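Local coordinates for Ice-binding protein (Colwellia, PDB 3WP9) that binds to the surface of ice crystals, inhibits their growth and restrains ice recrystallization, at residues Val135-Gln146 and Asn162-Leu173. Numbering follows the deposited sequence.
Sequences VWIMQISGNLNQ and NIFWQVAGYTAL
The side-chain amide of N143 lies flat on one face of the Y170 ring, the two planes 12° apart. N143 CG sits off centre toward the rim, 3.2 Å from Y170 CE2. N143 CB covers the same ring in a CH-pi contact. The amide also holds the turn: N143 OD1 accepts a hydrogen bond from the backbone N of Y170 at 3.0 Å. Y170 CG stands between its own backbone N and carbonyl carbon (chi1 56°), which folds the ring back over N143. N145 ND2 then reaches the phenol oxygen, Y170 OH, at 3.2 Å, in a nearly straight bond lying in the amide plane of N145. A leucine in place of Y170 would probably leave N145 ND2 without this acceptor and the N143 amide without its flat partner. A water lies close to both N145 OD1 and the backbone O of A172 and can donate to either.

The two segments are successive coils of a right-handed beta-helix. Strands 136-140 and 163-167 run parallel, in register, as do 144-146 and 171-173 after the corner. Backbone bonds alternate between the coils, such as M138 N to F164 O at 2.7 Å.

Inside the helix, M138 CG lies over one face of the W165 ring, 3.8 Å from W165 CE3. The bent M138 chain carries SD above that face too, a more distant Met-aromatic contact. I140 CD1 meets the ring at its edge. L144 CD2 comes obliquely to W165 CE3 at 3.7 Å and also packs on V167 CG2. W165 NE1 is hydrogen-bonded to the backbone O of E180.

On the face toward helix 71-89, Q166 bends at chi2 (-94°). This brings Q166 OE1 back to Q139 CA, at 3.2 Å, while NE2 is hydrogen-bonded to Y85 OH of that helix. The Q139 side chain crosses it obliquely and donates from NE2 to A88 O.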
ATOM      1  N   VAL A 135      -2.162 -15.949  -3.420  1.00 23.13           N
ATOM      2  CA  VAL A 135      -2.170 -14.560  -3.863  1.00 24.03           C
ATOM      3  C   VAL A 135      -3.619 -14.098  -3.966  1.00 21.33           C
ATOM      4  O   VAL A 135      -4.561 -14.830  -4.393  1.00 21.92           O
ATOM      5  CB  VAL A 135      -1.377 -14.425  -5.184  1.00 22.65           C
ATOM      6  CG1 VAL A 135      -1.557 -13.020  -5.807  1.00 24.58           C
ATOM      7  CG2 VAL A 135       0.077 -14.684  -4.970  1.00 21.34           C
ATOM      8  N   TRP A 136      -3.821 -12.824  -3.542  1.00 19.63           N
ATOM      9  CA  TRP A 136      -5.088 -12.154  -3.694  1.00 19.12           C
ATOM     10  C   TRP A 136      -4.847 -10.853  -4.456  1.00 16.55           C
ATOM     11  O   TRP A 136      -3.874 -10.173  -4.212  1.00 18.93           O
ATOM     12  CB  TRP A 136      -5.694 -11.745  -2.331  1.00 18.50           C
ATOM     13  CG  TRP A 136      -6.094 -12.858  -1.401  1.00 18.11           C
ATOM     14  CD1 TRP A 136      -7.355 -13.273  -1.119  1.00 21.33           C
ATOM     15  CD2 TRP A 136      -5.200 -13.666  -0.638  1.00 18.36           C
ATOM     16  NE1 TRP A 136      -7.301 -14.295  -0.185  1.00 22.35           N
ATOM     17  CE2 TRP A 136      -5.994 -14.566   0.103  1.00 19.58           C
ATOM     18  CE3 TRP A 136      -3.806 -13.702  -0.490  1.00 16.90           C
ATOM     19  CZ2 TRP A 136      -5.429 -15.521   0.972  1.00 18.32           C
ATOM     20  CZ3 TRP A 136      -3.225 -14.684   0.370  1.00 20.38           C
ATOM     21  CH2 TRP A 136      -4.051 -15.549   1.073  1.00 16.45           C
ATOM     22  N   ILE A 137      -5.651 -10.677  -5.489  1.00 15.84           N
ATOM     23  CA  ILE A 137      -5.678  -9.427  -6.170  1.00 16.98           C
ATOM     24  C   ILE A 137      -7.071  -8.814  -6.062  1.00 17.49           C
ATOM     25  O   ILE A 137      -8.121  -9.386  -6.448  1.00 17.05           O
ATOM     26  CB  ILE A 137      -5.116  -9.569  -7.642  1.00 19.41           C
ATOM     27  CG1 ILE A 137      -3.632 -10.070  -7.714  1.00 20.06           C
ATOM     28  CG2 ILE A 137      -5.369  -8.246  -8.366  1.00 20.23           C
ATOM     29  CD1 ILE A 137      -3.191 -10.235  -9.156  1.00 23.99           C
ATOM     30  N   MET A 138      -7.100  -7.588  -5.469  1.00 15.36           N
ATOM     31  CA  MET A 138      -8.315  -6.891  -5.208  1.00 15.98           C
ATOM     32  C   MET A 138      -8.446  -5.724  -6.194  1.00 15.73           C
ATOM     33  O   MET A 138      -7.746  -4.763  -6.100  1.00 16.71           O
ATOM     34  CB  MET A 138      -8.372  -6.395  -3.747  1.00 18.73           C
ATOM     35  CG  MET A 138      -7.732  -7.377  -2.772  1.00 19.69           C
ATOM     36  SD  MET A 138      -8.663  -8.868  -2.584  1.00 23.25           S
ATOM     37  CE  MET A 138     -10.135  -8.296  -1.852  1.00 21.36           C
ATOM     38  N   GLN A 139      -9.427  -5.826  -7.067  1.00 15.63           N
ATOM     39  CA  GLN A 139      -9.574  -4.870  -8.193  1.00 15.76           C
ATOM     40  C   GLN A 139     -10.734  -3.972  -7.872  1.00 16.63           C
ATOM     41  O   GLN A 139     -11.895  -4.378  -7.972  1.00 17.90           O
ATOM     42  CB  GLN A 139      -9.860  -5.626  -9.506  1.00 15.29           C
ATOM     43  CG  GLN A 139      -8.699  -6.464  -9.851  1.00 17.18           C
ATOM     44  CD  GLN A 139      -9.021  -7.391 -11.002  1.00 20.04           C
ATOM     45  OE1 GLN A 139     -10.183  -7.662 -11.290  1.00 21.36           O
ATOM     46  NE2 GLN A 139      -8.009  -7.821 -11.689  1.00 19.73           N
ATOM     47  N   ILE A 140     -10.422  -2.740  -7.408  1.00 15.47           N
ATOM     48  CA  ILE A 140     -11.441  -1.847  -6.886  1.00 14.15           C
ATOM     49  C   ILE A 140     -11.569  -0.590  -7.785  1.00 14.83           C
ATOM     50  O   ILE A 140     -10.677   0.224  -7.857  1.00 16.25           O
ATOM     51  CB  ILE A 140     -11.130  -1.450  -5.403  1.00 13.35           C
ATOM     52  CG1 ILE A 140     -11.140  -2.722  -4.553  1.00 15.78           C
ATOM     53  CG2 ILE A 140     -12.141  -0.421  -4.910  1.00 14.72           C
ATOM     54  CD1 ILE A 140     -10.347  -2.497  -3.267  1.00 13.82           C
ATOM     55  N   SER A 141     -12.729  -0.448  -8.400  1.00 15.75           N
ATOM     56  CA  SER A 141     -12.890   0.693  -9.309  1.00 17.58           C
ATOM     57  C   SER A 141     -13.321   2.001  -8.615  1.00 20.03           C
ATOM     58  O   SER A 141     -13.148   3.146  -9.154  1.00 20.28           O
ATOM     59  CB  SER A 141     -13.737   0.291 -10.522  1.00 23.65           C
ATOM     60  OG  SER A 141     -15.070   0.362 -10.156  1.00 30.37           O
ATOM     61  N   GLY A 142     -13.813   1.866  -7.371  1.00 14.66           N
ATOM     62  CA  GLY A 142     -14.161   2.976  -6.518  1.00 16.25           C
ATOM     63  C   GLY A 142     -13.007   3.254  -5.517  1.00 14.22           C
ATOM     64  O   GLY A 142     -11.801   3.076  -5.800  1.00 13.98           O
ATOM     65  N   ASN A 143     -13.397   3.691  -4.295  1.00 14.20           N
ATOM     66  CA  ASN A 143     -12.412   4.024  -3.277  1.00 12.76           C
ATOM     67  C   ASN A 143     -12.387   2.861  -2.307  1.00 13.30           C
ATOM     68  O   ASN A 143     -13.372   2.118  -2.242  1.00 15.30           O
ATOM     69  CB  ASN A 143     -12.904   5.215  -2.481  1.00 15.05           C
ATOM     70  CG  ASN A 143     -13.215   6.409  -3.410  1.00 15.05           C
ATOM     71  OD1 ASN A 143     -12.376   6.760  -4.228  1.00 17.63           O
ATOM     72  ND2 ASN A 143     -14.416   6.932  -3.329  1.00 16.89           N
ATOM     73  N   LEU A 144     -11.267   2.753  -1.650  1.00 12.52           N
ATOM     74  CA  LEU A 144     -11.079   1.720  -0.562  1.00 11.83           C
ATOM     75  C   LEU A 144     -11.061   2.469   0.788  1.00 12.00           C
ATOM     76  O   LEU A 144     -10.180   3.302   1.000  1.00 13.35           O
ATOM     77  CB  LEU A 144      -9.835   0.942  -0.807  1.00 12.48           C
ATOM     78  CG  LEU A 144      -9.447   0.019   0.366  1.00 13.30           C
ATOM     79  CD1 LEU A 144     -10.618  -0.994   0.604  1.00 14.18           C
ATOM     80  CD2 LEU A 144      -8.043  -0.607   0.027  1.00 14.37           C
ATOM     81  N   ASN A 145     -12.041   2.151   1.643  1.00 14.30           N
ATOM     82  CA  ASN A 145     -12.162   2.766   2.993  1.00 15.46           C
ATOM     83  C   ASN A 145     -12.053   1.667   4.072  1.00 15.25           C
ATOM     84  O   ASN A 145     -12.764   0.686   3.993  1.00 16.05           O
ATOM     85  CB  ASN A 145     -13.471   3.521   3.175  1.00 16.82           C
ATOM     86  CG  ASN A 145     -13.356   4.956   2.722  1.00 19.80           C
ATOM     87  OD1 ASN A 145     -12.821   5.869   3.475  1.00 22.57           O
ATOM     88  ND2 ASN A 145     -13.847   5.208   1.535  1.00 18.79           N
ATOM     89  N   GLN A 146     -11.160   1.858   5.051  1.00 13.02           N
ATOM     90  CA  GLN A 146     -11.135   0.947   6.230  1.00 12.71           C
ATOM     91  C   GLN A 146     -11.626   1.791   7.442  1.00 14.49           C
ATOM     92  O   GLN A 146     -11.108   2.891   7.723  1.00 14.56           O
ATOM     93  CB  GLN A 146      -9.736   0.453   6.445  1.00 12.48           C
ATOM     94  CG  GLN A 146      -9.689  -0.519   7.654  1.00 13.03           C
ATOM     95  CD  GLN A 146      -8.339  -1.082   7.848  1.00 13.47           C
ATOM     96  OE1 GLN A 146      -7.307  -0.425   7.637  1.00 14.12           O
ATOM     97  NE2 GLN A 146      -8.303  -2.387   8.289  1.00 13.24           N
ATOM     98  N   ASN A 162       1.696 -10.733  -0.541  1.00 21.68           N
ATOM     99  CA  ASN A 162       0.871 -11.400  -1.593  1.00 19.16           C
ATOM    100  C   ASN A 162      -0.529 -10.950  -1.789  1.00 19.53           C
ATOM    101  O   ASN A 162      -1.310 -11.577  -2.509  1.00 20.67           O
ATOM    102  CB  ASN A 162       0.835 -12.906  -1.312  1.00 22.52           C
ATOM    103  CG  ASN A 162       2.187 -13.568  -1.582  1.00 25.00           C
ATOM    104  OD1 ASN A 162       2.975 -13.129  -2.440  1.00 26.26           O
ATOM    105  ND2 ASN A 162       2.468 -14.643  -0.832  1.00 24.47           N
ATOM    106  N   ILE A 163      -0.893  -9.834  -1.144  1.00 18.81           N
ATOM    107  CA  ILE A 163      -2.217  -9.320  -1.258  1.00 16.22           C
ATOM    108  C   ILE A 163      -2.062  -7.936  -1.960  1.00 18.05           C
ATOM    109  O   ILE A 163      -1.263  -7.069  -1.466  1.00 18.02           O
ATOM    110  CB  ILE A 163      -2.811  -9.072   0.151  1.00 19.71           C
ATOM    111  CG1 ILE A 163      -2.979 -10.427   0.908  1.00 19.44           C
ATOM    112  CG2 ILE A 163      -4.111  -8.333   0.008  1.00 17.40           C
ATOM    113  CD1 ILE A 163      -3.458 -10.288   2.345  1.00 23.67           C
ATOM    114  N   PHE A 164      -2.742  -7.806  -3.103  1.00 16.52           N
ATOM    115  CA  PHE A 164      -2.569  -6.581  -3.971  1.00 15.67           C
ATOM    116  C   PHE A 164      -3.855  -5.879  -4.057  1.00 15.15           C
ATOM    117  O   PHE A 164      -4.849  -6.436  -4.507  1.00 15.85           O
ATOM    118  CB  PHE A 164      -1.965  -6.936  -5.369  1.00 16.50           C
ATOM    119  CG  PHE A 164      -0.638  -7.655  -5.285  1.00 16.97           C
ATOM    120  CD1 PHE A 164       0.605  -6.983  -5.242  1.00 15.84           C
ATOM    121  CD2 PHE A 164      -0.643  -9.060  -5.201  1.00 18.32           C
ATOM    122  CE1 PHE A 164       1.843  -7.671  -5.132  1.00 17.98           C
ATOM    123  CE2 PHE A 164       0.563  -9.735  -5.062  1.00 17.99           C
ATOM    124  CZ  PHE A 164       1.801  -9.078  -5.054  1.00 17.21           C
ATOM    125  N   TRP A 165      -3.865  -4.590  -3.612  1.00 13.91           N
ATOM    126  CA  TRP A 165      -5.081  -3.771  -3.622  1.00 15.34           C
ATOM    127  C   TRP A 165      -4.877  -2.750  -4.721  1.00 14.49           C
ATOM    128  O   TRP A 165      -4.013  -1.861  -4.620  1.00 14.73           O
ATOM    129  CB  TRP A 165      -5.282  -3.012  -2.318  1.00 14.08           C
ATOM    130  CG  TRP A 165      -5.315  -3.912  -1.041  1.00 14.18           C
ATOM    131  CD1 TRP A 165      -4.273  -4.304  -0.299  1.00 16.70           C
ATOM    132  CD2 TRP A 165      -6.494  -4.358  -0.414  1.00 12.95           C
ATOM    133  NE1 TRP A 165      -4.733  -5.012   0.807  1.00 15.12           N
ATOM    134  CE2 TRP A 165      -6.096  -5.057   0.745  1.00 14.73           C
ATOM    135  CE3 TRP A 165      -7.855  -4.233  -0.703  1.00 12.57           C
ATOM    136  CZ2 TRP A 165      -7.032  -5.633   1.600  1.00 14.23           C
ATOM    137  CZ3 TRP A 165      -8.769  -4.766   0.120  1.00 15.26           C
ATOM    138  CH2 TRP A 165      -8.348  -5.488   1.283  1.00 14.13           C
ATOM    139  N   GLN A 166      -5.614  -2.967  -5.784  1.00 14.96           N
ATOM    140  CA  GLN A 166      -5.591  -2.033  -6.941  1.00 15.31           C
ATOM    141  C   GLN A 166      -6.828  -1.139  -6.818  1.00 14.35           C
ATOM    142  O   GLN A 166      -7.944  -1.582  -6.952  1.00 14.70           O
ATOM    143  CB  GLN A 166      -5.578  -2.876  -8.258  1.00 16.28           C
ATOM    144  CG  GLN A 166      -5.757  -2.002  -9.517  1.00 18.28           C
ATOM    145  CD  GLN A 166      -7.202  -1.899  -9.970  1.00 15.65           C
ATOM    146  OE1 GLN A 166      -7.922  -2.942 -10.121  1.00 19.67           O
ATOM    147  NE2 GLN A 166      -7.632  -0.697 -10.233  1.00 19.60           N
ATOM    148  N   VAL A 167      -6.585   0.152  -6.537  1.00 12.53           N
ATOM    149  CA  VAL A 167      -7.677   1.061  -6.162  1.00 12.76           C
ATOM    150  C   VAL A 167      -7.629   2.221  -7.153  1.00 12.56           C
ATOM    151  O   VAL A 167      -6.684   3.002  -7.234  1.00 14.02           O
ATOM    152  CB  VAL A 167      -7.476   1.582  -4.719  1.00 14.21           C
ATOM    153  CG1 VAL A 167      -8.649   2.459  -4.323  1.00 13.47           C
ATOM    154  CG2 VAL A 167      -7.295   0.354  -3.725  1.00 15.55           C
ATOM    155  N   ALA A 168      -8.694   2.293  -7.918  1.00 14.05           N
ATOM    156  CA  ALA A 168      -8.781   3.354  -8.941  1.00 15.47           C
ATOM    157  C   ALA A 168      -9.148   4.717  -8.376  1.00 16.66           C
ATOM    158  O   ALA A 168      -8.860   5.735  -9.035  1.00 18.24           O
ATOM    159  CB  ALA A 168      -9.755   2.888 -10.047  1.00 15.40           C
ATOM    160  N   GLY A 169      -9.791   4.757  -7.178  1.00 14.61           N
ATOM    161  CA  GLY A 169     -10.087   5.981  -6.417  1.00 15.80           C
ATOM    162  C   GLY A 169      -9.027   6.303  -5.429  1.00 14.39           C
ATOM    163  O   GLY A 169      -7.818   6.269  -5.772  1.00 15.99           O
ATOM    164  N   TYR A 170      -9.421   6.703  -4.204  1.00 13.28           N
ATOM    165  CA  TYR A 170      -8.408   6.922  -3.168  1.00 12.87           C
ATOM    166  C   TYR A 170      -8.494   5.689  -2.228  1.00 11.31           C
ATOM    167  O   TYR A 170      -9.458   4.979  -2.218  1.00 12.12           O
ATOM    168  CB  TYR A 170      -8.659   8.176  -2.342  1.00 13.18           C
ATOM    169  CG  TYR A 170     -10.047   8.212  -1.669  1.00 14.65           C
ATOM    170  CD1 TYR A 170     -10.287   7.474  -0.503  1.00 14.52           C
ATOM    171  CD2 TYR A 170     -11.099   8.942  -2.185  1.00 16.16           C
ATOM    172  CE1 TYR A 170     -11.514   7.485   0.119  1.00 13.94           C
ATOM    173  CE2 TYR A 170     -12.363   8.962  -1.591  1.00 14.57           C
ATOM    174  CZ  TYR A 170     -12.618   8.238  -0.440  1.00 16.30           C
ATOM    175  OH  TYR A 170     -13.890   8.145   0.180  1.00 16.55           O
ATOM    176  N   THR A 171      -7.484   5.568  -1.421  1.00 11.05           N
ATOM    177  CA  THR A 171      -7.502   4.612  -0.255  1.00 10.31           C
ATOM    178  C   THR A 171      -7.440   5.471   1.034  1.00 11.85           C
ATOM    179  O   THR A 171      -6.553   6.349   1.121  1.00 11.74           O
ATOM    180  CB  THR A 171      -6.258   3.770  -0.358  1.00 11.92           C
ATOM    181  OG1 THR A 171      -6.354   2.999  -1.551  1.00 14.43           O
ATOM    182  CG2 THR A 171      -6.225   2.809   0.833  1.00 13.27           C
ATOM    183  N   ALA A 172      -8.372   5.258   1.971  1.00 11.93           N
ATOM    184  CA  ALA A 172      -8.427   6.008   3.224  1.00 11.18           C
ATOM    185  C   ALA A 172      -8.599   4.955   4.339  1.00 11.47           C
ATOM    186  O   ALA A 172      -9.606   4.296   4.400  1.00 11.49           O
ATOM    187  CB  ALA A 172      -9.565   7.054   3.231  1.00 13.98           C
ATOM    188  N   LEU A 173      -7.626   4.934   5.231  1.00 11.59           N
ATOM    189  CA  LEU A 173      -7.709   4.034   6.394  1.00 12.06           C
ATOM    190  C   LEU A 173      -7.951   4.904   7.619  1.00 11.76           C
ATOM    191  O   LEU A 173      -7.317   5.982   7.784  1.00 14.14           O
ATOM    192  CB  LEU A 173      -6.349   3.328   6.483  1.00 11.53           C
ATOM    193  CG  LEU A 173      -5.768   2.668   5.199  1.00 13.85           C
ATOM    194  CD1 LEU A 173      -4.487   1.937   5.582  1.00 14.39           C
ATOM    195  CD2 LEU A 173      -6.809   1.722   4.618  1.00 15.04           C
TER
HETATM  196  O   HOH W   1     -11.936   5.393   6.069  1.00 22.99           O